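Local atomic coordinates of argininosuccinate lyase (Chelativorans sp., PDB entry 6RXA), a protein that acts as a C-N lyase of the aspartase/fumarase superfamily (EDDS lyase), probably able to split argininosuccinate into fumarate and L-arginine. Residues S257-Q260 / L261-T264; K353-M356 / R357-A360. The protein carries 2 engineered substitutions. All coordinates share one frame; numbering follows the deposited sequence.

Neither contact closes a long loop: each joins two adjoining four-residue segments of one helix, and the two follow in series without nesting or crossing. Contact 1 is met first, where helix 236-262 runs out at 257-264. The chain then passes through Y267 and V269 into strand 270-271, which pairs antiparallel with strand 350-351, and contact 2 lies just beyond that strand in helix 353-362. The centres are about 15 Å apart and the nearest atoms about 5 Å, without touching. The 263-269 loop joins them through Y267: T264 OG1 hydrogen-bonds to Y267 N, and Y359 OH to Y267 O.

Contact 1: S257-Q260 / L261-T264; sequences SEIQ and LWST
With E258 CG anti to the backbone N (chi1 -166°) and W262 CG anti to the carbonyl carbon (chi1 -71°), E258 CG comes over one face of the W262 indole. This is the last turn of helix 236-262, one of the long helices of the aspartase/fumarase fold. E258 CG sits near the ring's rim, 3.8 Å from W262 CE2, and I259 CG1 comes obliquely to W262 CZ3 at 3.9 Å. The buried E258 carboxylate is hydrogen-bonded at both oxygens, OE1 to Y171 OH and OE2 to Q319 NE2 of the third subunit; Y171 also meets W262 edge-to-face. Were W262 replaced by alanine, E258 CG and I259 CG1 would probably lose the ring they pack on, and Y171 its edge-to-face partner. The backbone remains helical as far as W262, whose N bonds to E258 O at 2.9 Å with an N-H...O angle of 169°. S263 departs from helical phi/psi, yet S263 N at 3.0 Å and S263 OG at 2.8 Å both grip I259 O, from opposite faces of the carbonyl plane. L261 packs on L261 of the second subunit and E317 of the third; Q260, hydrogen-bonded to E293 and to Q159 O of the second subunit, has its side chain about 8 Å from that of fumarate-binding N288. Beyond the turn, T264 OG1 donates to L261 O at 2.8 Å, in the carbonyl plane.

Contact 2: K353-M356 / R357-A360; sequences KERM and RQYA
At K353, the first helical residue, the carbonyl accepts from R357 N, K353 O to R357 N measuring 3.0 Å. The same oxygen lies 3.9 Å from the plane of the R357 guanidinium, offset toward its rim, because that side chain bends at chi3 and folds back toward the first turn. E354 follows, its O bonded to Q358 N. Its CG is 4.0 Å from R357 NH2, but E354 OE1 stays 5.2 Å from that nitrogen, so attraction between the charges would act only at a distance. R355 packs against the Y359 ring: with CG anti to the backbone N (chi1 -177°), R355 CG lies over one face in a CH-pi contact, 4.1 Å from the Y359 centroid and 21° off the normal. Bends at chi2 and chi3 then bring R355 CD alongside, 3.7 Å from Y359 OH and 3.8 Å from Q358 OE1. R355 O also lies over a face of the ring and accepts Y359 N with an N-H...O angle of 175°. M356 completes the regular i to i+4 pattern through M356 O and A360 N, 3.1 Å apart. Helix 353-362 rests on strand 153-158, where M356 meets M154, R357 meets V153 and A360 meets V155, while M356 and Y359 pack on V269 in the loop after helix 236-262.

Contact 1: S257-Q260 / L261-T264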
loop_
_atom_site.group_PDB
_atom_site.type_symbol
_atom_site.label_atom_id
_atom_site.label_comp_id
_atom_site.label_asym_id
_atom_site.label_seq_id
_atom_site.Cartn_x
_atom_site.Cartn_y
_atom_site.Cartn_z
ATOM N N SER A 257 -20.853 -4.599 2.552
ATOM C CA SER A 257 -21.300 -4.004 1.295
ATOM C C SER A 257 -22.500 -4.757 0.731
ATOM O O SER A 257 -23.460 -4.140 0.248
ATOM C CB SER A 257 -20.134 -3.983 0.309
ATOM O OG SER A 257 -20.396 -3.169 -0.818
ATOM N N GLU A 258 -22.474 -6.092 0.793
ATOM C CA GLU A 258 -23.591 -6.895 0.308
ATOM C C GLU A 258 -24.878 -6.508 1.017
ATOM O O GLU A 258 -25.914 -6.284 0.380
ATOM C CB GLU A 258 -23.310 -8.378 0.556
ATOM C CG GLU A 258 -24.253 -9.302 -0.203
ATOM C CD GLU A 258 -23.654 -9.799 -1.505
ATOM O OE1 GLU A 258 -22.530 -10.352 -1.455
ATOM O OE2 GLU A 258 -24.316 -9.646 -2.573
ATOM N N ILE A 259 -24.819 -6.427 2.347
ATOM C CA ILE A 259 -25.986 -6.078 3.156
ATOM C C ILE A 259 -26.412 -4.640 2.879
ATOM O O ILE A 259 -27.606 -4.329 2.846
ATOM C CB ILE A 259 -25.706 -6.331 4.650
ATOM C CG1 ILE A 259 -25.499 -7.828 4.901
ATOM C CG2 ILE A 259 -26.850 -5.788 5.491
ATOM C CD1 ILE A 259 -25.054 -8.166 6.318
ATOM N N GLN A 260 -25.453 -3.743 2.687
ATOM C CA GLN A 260 -25.793 -2.367 2.346
ATOM C C GLN A 260 -26.587 -2.302 1.042
ATOM O O GLN A 260 -27.541 -1.526 0.932
ATOM C CB GLN A 260 -24.533 -1.515 2.268
ATOM C CG GLN A 260 -24.830 -0.031 2.310
ATOM C CD GLN A 260 -23.591 0.829 2.369
ATOM O OE1 GLN A 260 -22.468 0.356 2.147
ATOM N NE2 GLN A 260 -23.785 2.120 2.629
ATOM N N LEU A 261 -26.211 -3.107 0.041
ATOM C CA LEU A 261 -26.986 -3.124 -1.196
ATOM C C LEU A 261 -28.359 -3.756 -0.975
ATOM O O LEU A 261 -29.374 -3.214 -1.428
ATOM C CB LEU A 261 -26.205 -3.816 -2.320
ATOM C CG LEU A 261 -24.915 -3.127 -2.760
ATOM C CD1 LEU A 261 -24.367 -3.782 -4.050
ATOM C CD2 LEU A 261 -25.114 -1.627 -2.980
ATOM N N TRP A 262 -28.422 -4.884 -0.262
ATOM C CA TRP A 262 -29.712 -5.502 0.031
ATOM C C TRP A 262 -30.682 -4.534 0.703
ATOM O O TRP A 262 -31.903 -4.611 0.492
ATOM C CB TRP A 262 -29.537 -6.677 0.993
ATOM C CG TRP A 262 -28.893 -7.913 0.477
ATOM C CD1 TRP A 262 -28.631 -8.258 -0.822
ATOM C CD2 TRP A 262 -28.436 -8.993 1.283
ATOM N NE1 TRP A 262 -28.031 -9.506 -0.861
ATOM C CE2 TRP A 262 -27.905 -9.973 0.422
ATOM C CE3 TRP A 262 -28.444 -9.235 2.664
ATOM C CZ2 TRP A 262 -27.366 -11.171 0.901
ATOM C CZ3 TRP A 262 -27.900 -10.415 3.135
ATOM C CH2 TRP A 262 -27.366 -11.367 2.255
ATOM N N SER A 263 -30.161 -3.625 1.522
ATOM C CA SER A 263 -30.969 -2.711 2.315
ATOM C C SER A 263 -31.083 -1.320 1.704
ATOM O O SER A 263 -31.618 -0.419 2.359
ATOM C CB SER A 263 -30.469 -2.654 3.760
ATOM O OG SER A 263 -29.118 -2.210 3.858
ATOM N N THR A 264 -30.658 -1.134 0.457
ATOM C CA THR A 264 -30.963 0.102 -0.241
ATOM C C THR A 264 -32.472 0.282 -0.331
ATOM O O THR A 264 -33.255 -0.675 -0.228
ATOM C CB THR A 264 -30.390 0.126 -1.662
ATOM O OG1 THR A 264 -30.845 -1.012 -2.412
ATOM C CG2 THR A 264 -28.871 0.210 -1.628
#

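Contact 2: K353-M356 / R357-A360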
loop_
_atom_site.group_PDB
_atom_site.type_symbol
_atom_site.label_atom_id
_atom_site.label_comp_id
_atom_site.label_asym_id
_atom_site.label_seq_id
_atom_site.Cartn_x
_atom_site.Cartn_y
_atom_site.Cartn_z
ATOM N N LYS A 353 -38.710 -11.495 3.299
ATOM C CA LYS A 353 -38.808 -12.773 2.598
ATOM C C LYS A 353 -39.692 -12.668 1.368
ATOM O O LYS A 353 -39.400 -13.289 0.336
ATOM C CB LYS A 353 -39.326 -13.859 3.537
ATOM C CG LYS A 353 -38.397 -14.139 4.705
ATOM C CD LYS A 353 -38.870 -15.353 5.485
ATOM C CE LYS A 353 -37.988 -15.619 6.688
ATOM N NZ LYS A 353 -38.435 -16.814 7.464
ATOM N N GLU A 354 -40.775 -11.888 1.451
ATOM C CA GLU A 354 -41.688 -11.793 0.316
ATOM C C GLU A 354 -41.025 -11.097 -0.864
ATOM O O GLU A 354 -41.165 -11.540 -2.011
ATOM C CB GLU A 354 -42.967 -11.053 0.719
ATOM C CG GLU A 354 -43.956 -11.865 1.534
ATOM C CD GLU A 354 -45.346 -11.237 1.550
ATOM O OE1 GLU A 354 -45.682 -10.497 0.600
ATOM O OE2 GLU A 354 -46.101 -11.484 2.514
ATOM N N ARG A 355 -40.312 -10.004 -0.610
ATOM C CA ARG A 355 -39.652 -9.297 -1.703
ATOM C C ARG A 355 -38.521 -10.137 -2.287
ATOM O O ARG A 355 -38.323 -10.152 -3.508
ATOM C CB ARG A 355 -39.158 -7.938 -1.209
ATOM C CG ARG A 355 -38.519 -7.041 -2.243
ATOM C CD ARG A 355 -39.492 -6.204 -3.069
ATOM N NE ARG A 355 -40.451 -5.317 -2.382
ATOM C CZ ARG A 355 -40.301 -4.670 -1.220
ATOM N NH1 ARG A 355 -39.220 -4.794 -0.463
ATOM N NH2 ARG A 355 -41.294 -3.896 -0.801
ATOM N N MET A 356 -37.772 -10.843 -1.440
ATOM C CA MET A 356 -36.730 -11.735 -1.936
ATOM C C MET A 356 -37.312 -12.760 -2.904
ATOM O O MET A 356 -36.776 -12.972 -3.997
ATOM C CB MET A 356 -36.073 -12.461 -0.763
ATOM C CG MET A 356 -35.089 -11.631 0.047
ATOM S SD MET A 356 -34.491 -12.574 1.463
ATOM C CE MET A 356 -33.122 -11.555 2.002
ATOM N N ARG A 357 -38.414 -13.397 -2.512
ATOM C CA ARG A 357 -39.062 -14.371 -3.388
ATOM C C ARG A 357 -39.579 -13.704 -4.656
ATOM O O ARG A 357 -39.463 -14.267 -5.756
ATOM C CB ARG A 357 -40.211 -15.042 -2.639
ATOM C CG ARG A 357 -40.875 -16.185 -3.392
ATOM C CD ARG A 357 -42.066 -16.738 -2.573
ATOM N NE ARG A 357 -41.857 -16.641 -1.121
ATOM C CZ ARG A 357 -42.539 -15.840 -0.294
ATOM N NH1 ARG A 357 -42.253 -15.831 1.003
ATOM N NH2 ARG A 357 -43.512 -15.059 -0.750
ATOM N N GLN A 358 -40.156 -12.506 -4.532
ATOM C CA GLN A 358 -40.683 -11.815 -5.705
ATOM C C GLN A 358 -39.594 -11.595 -6.747
ATOM O O GLN A 358 -39.776 -11.900 -7.930
ATOM C CB GLN A 358 -41.287 -10.470 -5.301
ATOM C CG GLN A 358 -41.809 -9.661 -6.467
ATOM C CD GLN A 358 -42.403 -8.330 -6.047
ATOM O OE1 GLN A 358 -42.287 -7.917 -4.891
ATOM N NE2 GLN A 358 -43.044 -7.650 -6.988
ATOM N N TYR A 359 -38.458 -11.034 -6.337
ATOM C CA TYR A 359 -37.370 -10.835 -7.282
ATOM C C TYR A 359 -36.955 -12.160 -7.913
ATOM O O TYR A 359 -36.773 -12.248 -9.132
ATOM C CB TYR A 359 -36.171 -10.207 -6.588
ATOM C CG TYR A 359 -36.333 -8.763 -6.194
ATOM C CD1 TYR A 359 -37.412 -8.002 -6.616
ATOM C CD2 TYR A 359 -35.402 -8.161 -5.381
ATOM C CE1 TYR A 359 -37.536 -6.664 -6.240
ATOM C CE2 TYR A 359 -35.512 -6.837 -5.022
ATOM C CZ TYR A 359 -36.567 -6.094 -5.434
ATOM O OH TYR A 359 -36.670 -4.768 -5.047
ATOM N N ALA A 360 -36.804 -13.206 -7.094
ATOM C CA ALA A 360 -36.368 -14.497 -7.627
ATOM C C ALA A 360 -37.334 -15.015 -8.685
ATOM O O ALA A 360 -36.913 -15.610 -9.686
ATOM C CB ALA A 360 -36.219 -15.518 -6.499
#